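Uncharacterized protein (PDB 4R8O) is of unknown function, a DUF3836 family protein that folds as a single-layer antiparallel beta sheet built from beta hairpins. Local coordinates at residues I24-G29 against T33-H38; K55-S58 against W63-N66. All blocks are in the same frame, centred on the assembly; numbering follows the deposited sequence.

Interaction 1. Residues I24-G29 against T33-H38; sequences IFKMEG and TNYMKH
Lys26 and Thr33 form an antiparallel hydrogen-bonded pair. Lys26 N donates to Thr33 O at 2.9 Å, and Thr33 N donates to Lys26 O at 2.8 Å. Further along, Ile24 N donates to Met36 O at 2.8 Å. The carbonyl of Ile24 is gripped twice. Tyr35 N reaches Ile24 O at 3.0 Å within the carbonyl plane, while Met36 N comes to the same oxygen from above that plane.

The long side chain of Lys26 runs extended beyond CG to the Tyr35 ring. Lys26 CE lies over one face of this ring, 3.8 Å from its centroid, in a CH-pi contact. The ammonium group sits off-centre, a cation-pi contact. With CG anti to the backbone N (chi1 -176°), the Tyr35 ring is carried to where Lys26 CE can lie over its face. A water 2.6 Å from Tyr35 OH also takes a weak bond from Lys26 NZ.

Ile24 CD1 meets Met36 CG at 4.2 Å and also reaches the edge of the His38 ring, whose ND1 is hydrogen-bonded to Asp51 OD1. Asn34 OD1 comes 3.1 Å from Phe25 CE2, with the ring and amide planes 35° apart, and Thr33 O lies at the ring edge. Ile24 faces both Tyr35 and Met36, so the register slips by one residue: a classic beta bulge in the hairpin of strands 18-28 and 31-42.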
ATOM      1  N   ILE A  24       7.821   6.829   0.476  1.00 61.93           N
ATOM      2  CA  ILE A  24       9.018   6.450   1.226  1.00 67.14           C
ATOM      3  C   ILE A  24      10.166   6.606   0.257  1.00 63.71           C
ATOM      4  O   ILE A  24      10.055   6.231  -0.927  1.00 61.59           O
ATOM      5  CB  ILE A  24       8.946   5.032   1.834  1.00 68.82           C
ATOM      6  CG1 ILE A  24       7.629   4.856   2.608  1.00 71.18           C
ATOM      7  CG2 ILE A  24      10.103   4.800   2.800  1.00 69.68           C
ATOM      8  CD1 ILE A  24       7.280   3.416   2.956  1.00 70.35           C
ATOM      9  N   PHE A  25      11.241   7.212   0.745  1.00 59.64           N
ATOM     10  CA  PHE A  25      12.403   7.468  -0.067  1.00 60.47           C
ATOM     11  C   PHE A  25      13.636   6.917   0.625  1.00 65.84           C
ATOM     12  O   PHE A  25      13.632   6.689   1.832  1.00 61.69           O
ATOM     13  CB  PHE A  25      12.671   8.959  -0.214  1.00 58.89           C
ATOM     14  CG  PHE A  25      11.493   9.806  -0.595  1.00 57.38           C
ATOM     15  CD1 PHE A  25      10.675  10.372   0.391  1.00 57.44           C
ATOM     16  CD2 PHE A  25      11.285  10.190  -1.931  1.00 57.28           C
ATOM     17  CE1 PHE A  25       9.612  11.219   0.050  1.00 59.08           C
ATOM     18  CE2 PHE A  25      10.227  11.071  -2.265  1.00 55.85           C
ATOM     19  CZ  PHE A  25       9.374  11.560  -1.278  1.00 53.14           C
ATOM     20  N   LYS A  26      14.701   6.774  -0.160  1.00 72.85           N
ATOM     21  CA  LYS A  26      16.061   6.630   0.352  1.00 77.38           C
ATOM     22  C   LYS A  26      16.762   7.971   0.094  1.00 84.03           C
ATOM     23  O   LYS A  26      16.377   8.713  -0.823  1.00 82.66           O
ATOM     24  CB  LYS A  26      16.775   5.506  -0.377  1.00 76.11           C
ATOM     25  CG  LYS A  26      16.151   4.126  -0.159  1.00 82.66           C
ATOM     26  CD  LYS A  26      16.861   3.054  -0.976  1.00 85.86           C
ATOM     27  CE  LYS A  26      16.444   1.642  -0.581  1.00 87.47           C
ATOM     28  NZ  LYS A  26      17.159   0.641  -1.419  1.00 88.37           N
HETATM   29  N   MSE A  27      17.786   8.287   0.888  1.00 89.66           N
HETATM   30  CA  MSE A  27      18.511   9.543   0.733  1.00 92.81           C
HETATM   31  C   MSE A  27      19.997   9.414   0.721  1.00 98.94           C
HETATM   32  O   MSE A  27      20.606   9.100   1.737  1.00101.36           O
HETATM   33  CB  MSE A  27      18.103  10.470   1.840  1.00 90.78           C
HETATM   34  CG  MSE A  27      18.356  11.913   1.440  1.00 91.39           C
HETATM   35 SE   MSE A  27      18.298  12.937   3.103  0.75 94.97          SE
HETATM   36  CE  MSE A  27      16.545  12.494   3.738  1.00 92.10           C
ATOM     37  N   GLU A  28      20.589   9.684  -0.442  1.00104.33           N
ATOM     38  CA  GLU A  28      22.038   9.833  -0.583  1.00104.73           C
ATOM     39  C   GLU A  28      22.406  11.288  -0.309  1.00105.49           C
ATOM     40  O   GLU A  28      22.435  12.117  -1.219  1.00109.82           O
ATOM     41  CB  GLU A  28      22.488   9.409  -1.986  1.00106.12           C
ATOM     42  CG  GLU A  28      23.995   9.322  -2.165  1.00109.12           C
ATOM     43  CD  GLU A  28      24.651   8.237  -1.320  1.00111.59           C
ATOM     44  OE1 GLU A  28      23.961   7.283  -0.893  1.00103.68           O
ATOM     45  OE2 GLU A  28      25.872   8.341  -1.078  1.00116.88           O
ATOM     46  N   GLY A  29      22.664  11.604   0.959  1.00100.25           N
ATOM     47  CA  GLY A  29      23.101  12.949   1.366  1.00 94.83           C
ATOM     48  C   GLY A  29      21.950  13.931   1.564  1.00 95.55           C
ATOM     49  O   GLY A  29      21.390  14.005   2.652  1.00 92.15           O
ATOM     50  N   THR A  33      15.491   9.815  -3.218  1.00 76.13           N
ATOM     51  CA  THR A  33      15.201   8.972  -4.351  1.00 79.19           C
ATOM     52  C   THR A  33      14.031   8.089  -3.978  1.00 78.76           C
ATOM     53  O   THR A  33      13.993   7.472  -2.911  1.00 86.20           O
ATOM     54  CB  THR A  33      16.450   8.227  -4.837  1.00 84.53           C
ATOM     55  OG1 THR A  33      16.073   7.268  -5.822  1.00 81.73           O
ATOM     56  CG2 THR A  33      17.194   7.547  -3.691  1.00 88.85           C
ATOM     57  N   ASN A  34      13.046   8.077  -4.859  1.00 76.82           N
ATOM     58  CA  ASN A  34      11.815   7.340  -4.631  1.00 70.77           C
ATOM     59  C   ASN A  34      12.054   5.871  -4.376  1.00 70.82           C
ATOM     60  O   ASN A  34      12.866   5.263  -5.072  1.00 72.05           O
ATOM     61  CB  ASN A  34      10.894   7.459  -5.851  1.00 63.74           C
ATOM     62  CG  ASN A  34      10.198   8.791  -5.933  1.00 63.53           C
ATOM     63  OD1 ASN A  34      10.170   9.544  -4.963  1.00 66.53           O
ATOM     64  ND2 ASN A  34       9.609   9.095  -7.097  1.00 60.00           N
ATOM     65  N   TYR A  35      11.303   5.293  -3.436  1.00 69.61           N
ATOM     66  CA  TYR A  35      11.443   3.874  -3.119  1.00 70.38           C
ATOM     67  C   TYR A  35      10.162   3.054  -3.091  1.00 69.81           C
ATOM     68  O   TYR A  35      10.059   2.022  -3.772  1.00 63.24           O
ATOM     69  CB  TYR A  35      12.126   3.760  -1.788  1.00 73.92           C
ATOM     70  CG  TYR A  35      12.411   2.360  -1.398  1.00 77.59           C
ATOM     71  CD1 TYR A  35      13.056   1.477  -2.279  1.00 81.68           C
ATOM     72  CD2 TYR A  35      12.055   1.898  -0.144  1.00 84.54           C
ATOM     73  CE1 TYR A  35      13.328   0.179  -1.912  1.00 84.14           C
ATOM     74  CE2 TYR A  35      12.346   0.603   0.241  1.00 83.68           C
ATOM     75  CZ  TYR A  35      12.982  -0.249  -0.643  1.00 83.88           C
ATOM     76  OH  TYR A  35      13.257  -1.536  -0.273  1.00 87.90           O
HETATM   77  N   MSE A  36       9.205   3.512  -2.298  1.00 67.01           N
HETATM   78  CA  MSE A  36       7.911   2.865  -2.202  1.00 66.55           C
HETATM   79  C   MSE A  36       6.817   3.883  -1.975  1.00 64.42           C
HETATM   80  O   MSE A  36       7.059   4.923  -1.398  1.00 66.96           O
HETATM   81  CB  MSE A  36       8.135   1.842  -1.089  1.00 67.22           C
HETATM   82  CG  MSE A  36       6.852   1.222  -0.596  1.00 71.43           C
HETATM   83 SE   MSE A  36       7.014  -0.622   0.060  0.75 83.81          SE
HETATM   84  CE  MSE A  36       5.137  -0.422   0.371  1.00 75.83           C
ATOM     85  N   LYS A  37       5.592   3.580  -2.394  1.00 66.23           N
ATOM     86  CA  LYS A  37       4.441   4.500  -2.223  1.00 59.64           C
ATOM     87  C   LYS A  37       3.261   3.689  -1.788  1.00 59.28           C
ATOM     88  O   LYS A  37       2.939   2.670  -2.409  1.00 60.60           O
ATOM     89  CB  LYS A  37       4.125   5.182  -3.543  1.00 63.17           C
ATOM     90  CG  LYS A  37       3.153   6.354  -3.456  1.00 63.75           C
ATOM     91  CD  LYS A  37       2.908   6.903  -4.842  1.00 61.55           C
ATOM     92  CE  LYS A  37       1.863   7.999  -4.839  1.00 68.15           C
ATOM     93  NZ  LYS A  37       1.179   8.080  -6.153  1.00 71.20           N
ATOM     94  N   HIS A  38       2.629   4.105  -0.702  1.00 57.58           N
ATOM     95  CA  HIS A  38       1.456   3.410  -0.196  1.00 55.90           C
ATOM     96  C   HIS A  38       0.248   4.264  -0.519  1.00 53.24           C
ATOM     97  O   HIS A  38       0.205   5.417  -0.127  1.00 55.26           O
ATOM     98  CB  HIS A  38       1.511   3.286   1.300  1.00 59.55           C
ATOM     99  CG  HIS A  38       2.362   2.176   1.812  1.00 59.39           C
ATOM    100  ND1 HIS A  38       1.942   0.868   1.797  1.00 58.86           N
ATOM    101  CD2 HIS A  38       3.548   2.188   2.470  1.00 61.49           C
ATOM    102  CE1 HIS A  38       2.847   0.115   2.400  1.00 62.08           C
ATOM    103  NE2 HIS A  38       3.833   0.892   2.824  1.00 57.18           N
TER
HETATM  104  O   HOH W   1      15.840  -2.001   0.000  1.00 77.25           O

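Interaction 2. Residues K55-S58 against W63-N66; sequences KWNS and WENN
Trp56 and Trp63 make a T-shaped aromatic pair. The edge of the Trp56 six-membered ring points at the face of the Trp63 indole, with the planes at 70°. Trp56 CE3 sits over the centre of that face, 3.5 Å from Trp63 CD2. Both side chains leave the same face of the sheet, and their different first torsions (chi1 -177° for Trp56, -74° for Trp63) bring the edge of one over the face of the other.

Backbone bonds join Lys55 and Glu64 in an antiparallel hydrogen-bonded pair. Lys55 N donates to Glu64 O at 3.0 Å, and Glu64 N donates to Lys55 O at 2.8 Å.

The polar side chains gather around the Glu64 carboxylate. Asn57 ND2 donates to Glu64 OE2 at 2.7 Å, meeting it from above the carboxylate plane. Lys55 NZ makes a long salt bridge to Glu64 OE1 at 4.0 Å. Lys55 CG also lies 4.2 Å from Asn66 CB, and Asn66 OD1 is hydrogen-bonded to Lys84 NZ.

The contact lies in the hairpin of strands 48-57 and 62-73. On one side, Trp56 and Trp63 pack on Asn34 of strand 31-42; on the other, the Asn66 backbone is hydrogen-bonded to that of Trp85 in strand 78-86.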
ATOM      1  N   LYS A  55       6.164   0.051  -5.876  1.00 62.85           N
ATOM      2  CA  LYS A  55       7.609   0.166  -5.850  1.00 74.76           C
ATOM      3  C   LYS A  55       8.091   1.077  -6.976  1.00 73.45           C
ATOM      4  O   LYS A  55       7.511   1.115  -8.063  1.00 72.45           O
ATOM      5  CB  LYS A  55       8.239  -1.228  -5.962  1.00 88.79           C
ATOM      6  CG  LYS A  55       7.725  -2.124  -7.107  1.00101.53           C
ATOM      7  CD  LYS A  55       8.731  -3.182  -7.583  1.00108.54           C
ATOM      8  CE  LYS A  55      10.025  -2.542  -8.096  1.00113.62           C
ATOM      9  NZ  LYS A  55      10.770  -3.387  -9.066  1.00120.41           N
ATOM     10  N   TRP A  56       9.168   1.800  -6.721  1.00 71.48           N
ATOM     11  CA  TRP A  56       9.716   2.690  -7.737  1.00 70.95           C
ATOM     12  C   TRP A  56      10.663   1.894  -8.621  1.00 69.19           C
ATOM     13  O   TRP A  56      11.610   1.276  -8.113  1.00 60.18           O
ATOM     14  CB  TRP A  56      10.438   3.861  -7.089  1.00 71.20           C
ATOM     15  CG  TRP A  56      10.960   4.840  -8.077  1.00 69.16           C
ATOM     16  CD1 TRP A  56      12.267   5.075  -8.367  1.00 70.16           C
ATOM     17  CD2 TRP A  56      10.195   5.690  -8.923  1.00 67.89           C
ATOM     18  NE1 TRP A  56      12.374   6.036  -9.337  1.00 65.63           N
ATOM     19  CE2 TRP A  56      11.115   6.443  -9.690  1.00 66.55           C
ATOM     20  CE3 TRP A  56       8.818   5.905  -9.097  1.00 73.52           C
ATOM     21  CZ2 TRP A  56      10.712   7.389 -10.621  1.00 66.49           C
ATOM     22  CZ3 TRP A  56       8.407   6.858 -10.018  1.00 71.81           C
ATOM     23  CH2 TRP A  56       9.363   7.587 -10.779  1.00 68.57           C
ATOM     24  N   ASN A  57      10.419   1.914  -9.930  1.00 72.23           N
ATOM     25  CA  ASN A  57      11.349   1.321 -10.875  1.00 80.31           C
ATOM     26  C   ASN A  57      12.087   2.442 -11.575  1.00 82.40           C
ATOM     27  O   ASN A  57      11.608   2.989 -12.577  1.00 76.92           O
ATOM     28  CB  ASN A  57      10.639   0.428 -11.865  1.00 85.84           C
ATOM     29  CG  ASN A  57      11.605  -0.338 -12.756  1.00 94.32           C
ATOM     30  OD1 ASN A  57      12.798  -0.467 -12.446  1.00100.60           O
ATOM     31  ND2 ASN A  57      11.099  -0.862 -13.868  1.00102.81           N
ATOM     32  N   SER A  58      13.250   2.780 -11.008  1.00 80.53           N
ATOM     33  CA  SER A  58      14.065   3.898 -11.488  1.00 84.22           C
ATOM     34  C   SER A  58      14.401   3.813 -12.966  1.00 84.77           C
ATOM     35  O   SER A  58      14.274   4.808 -13.681  1.00 90.44           O
ATOM     36  CB  SER A  58      15.358   3.977 -10.696  1.00 86.24           C
ATOM     37  OG  SER A  58      16.061   2.762 -10.831  1.00 95.04           O
ATOM     38  N   TRP A  63       6.163   4.250 -11.060  1.00 61.83           N
ATOM     39  CA  TRP A  63       5.617   3.489  -9.929  1.00 63.11           C
ATOM     40  C   TRP A  63       4.985   2.186 -10.421  1.00 61.20           C
ATOM     41  O   TRP A  63       4.003   2.241 -11.173  1.00 66.85           O
ATOM     42  CB  TRP A  63       4.545   4.313  -9.184  1.00 59.94           C
ATOM     43  CG  TRP A  63       5.085   5.427  -8.333  1.00 56.04           C
ATOM     44  CD1 TRP A  63       4.819   6.750  -8.469  1.00 53.09           C
ATOM     45  CD2 TRP A  63       5.937   5.304  -7.185  1.00 56.76           C
ATOM     46  NE1 TRP A  63       5.461   7.467  -7.510  1.00 50.63           N
ATOM     47  CE2 TRP A  63       6.165   6.615  -6.702  1.00 58.84           C
ATOM     48  CE3 TRP A  63       6.540   4.218  -6.525  1.00 60.38           C
ATOM     49  CZ2 TRP A  63       6.972   6.883  -5.567  1.00 59.69           C
ATOM     50  CZ3 TRP A  63       7.343   4.475  -5.381  1.00 64.07           C
ATOM     51  CH2 TRP A  63       7.550   5.794  -4.921  1.00 66.70           C
ATOM     52  N   GLU A  64       5.499   1.035  -9.973  1.00 61.08           N
ATOM     53  CA  GLU A  64       4.981  -0.290 -10.417  1.00 66.86           C
ATOM     54  C   GLU A  64       4.168  -1.015  -9.331  1.00 71.71           C
ATOM     55  O   GLU A  64       4.624  -1.166  -8.184  1.00 68.66           O
ATOM     56  CB  GLU A  64       6.120  -1.181 -10.909  1.00 67.14           C
ATOM     57  CG  GLU A  64       6.934  -0.550 -12.027  1.00 74.44           C
ATOM     58  CD  GLU A  64       7.937  -1.493 -12.666  1.00 79.11           C
ATOM     59  OE1 GLU A  64       8.257  -2.539 -12.060  1.00 84.35           O
ATOM     60  OE2 GLU A  64       8.454  -1.158 -13.761  1.00 91.72           O
ATOM     61  N   ASN A  65       2.980  -1.482  -9.710  1.00 67.64           N
ATOM     62  CA  ASN A  65       2.095  -2.187  -8.776  1.00 69.48           C
ATOM     63  C   ASN A  65       2.758  -3.455  -8.291  1.00 68.03           C
ATOM     64  O   ASN A  65       3.438  -4.116  -9.057  1.00 72.46           O
ATOM     65  CB  ASN A  65       0.765  -2.487  -9.439  1.00 70.17           C
ATOM     66  CG  ASN A  65      -0.039  -1.232  -9.675  1.00 72.08           C
ATOM     67  OD1 ASN A  65       0.466  -0.260 -10.229  1.00 85.37           O
ATOM     68  ND2 ASN A  65      -1.274  -1.233  -9.258  1.00 75.38           N
ATOM     69  N   ASN A  66       2.633  -3.753  -7.004  1.00 68.15           N
ATOM     70  CA  ASN A  66       3.317  -4.932  -6.441  1.00 68.10           C
ATOM     71  C   ASN A  66       2.375  -5.738  -5.559  1.00 64.09           C
ATOM     72  O   ASN A  66       1.903  -6.792  -5.950  1.00 68.93           O
ATOM     73  CB  ASN A  66       4.613  -4.501  -5.699  1.00 70.73           C
ATOM     74  CG  ASN A  66       5.267  -5.657  -4.937  1.00 79.81           C
ATOM     75  OD1 ASN A  66       5.271  -6.800  -5.402  1.00 87.00           O
ATOM     76  ND2 ASN A  66       5.795  -5.375  -3.756  1.00 80.75           N
TER

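Both contacts are surface contacts between consecutive strands of one seven-stranded antiparallel sheet. Interaction 1 joins strands 18-28 and 31-42, and interaction 2 joins strands 48-57 and 62-73. Their centres are about 11 Å apart. Strands 31-42 and 48-57 are neighbours, so the two contacts meet directly: Tyr35 O and Trp56 N are 3.1 Å apart, a probable hydrogen bond. Trp63 CZ3 packs against the backbone of Met36 and Lys37. Interaction 1 has a bulge and the one buried residue, Ile24; interaction 2 keeps a regular register. A lysine over a tyrosine ring marks the first; a tryptophan pair and a glutamate held by an asparagine, with a lysine at long range, mark the second.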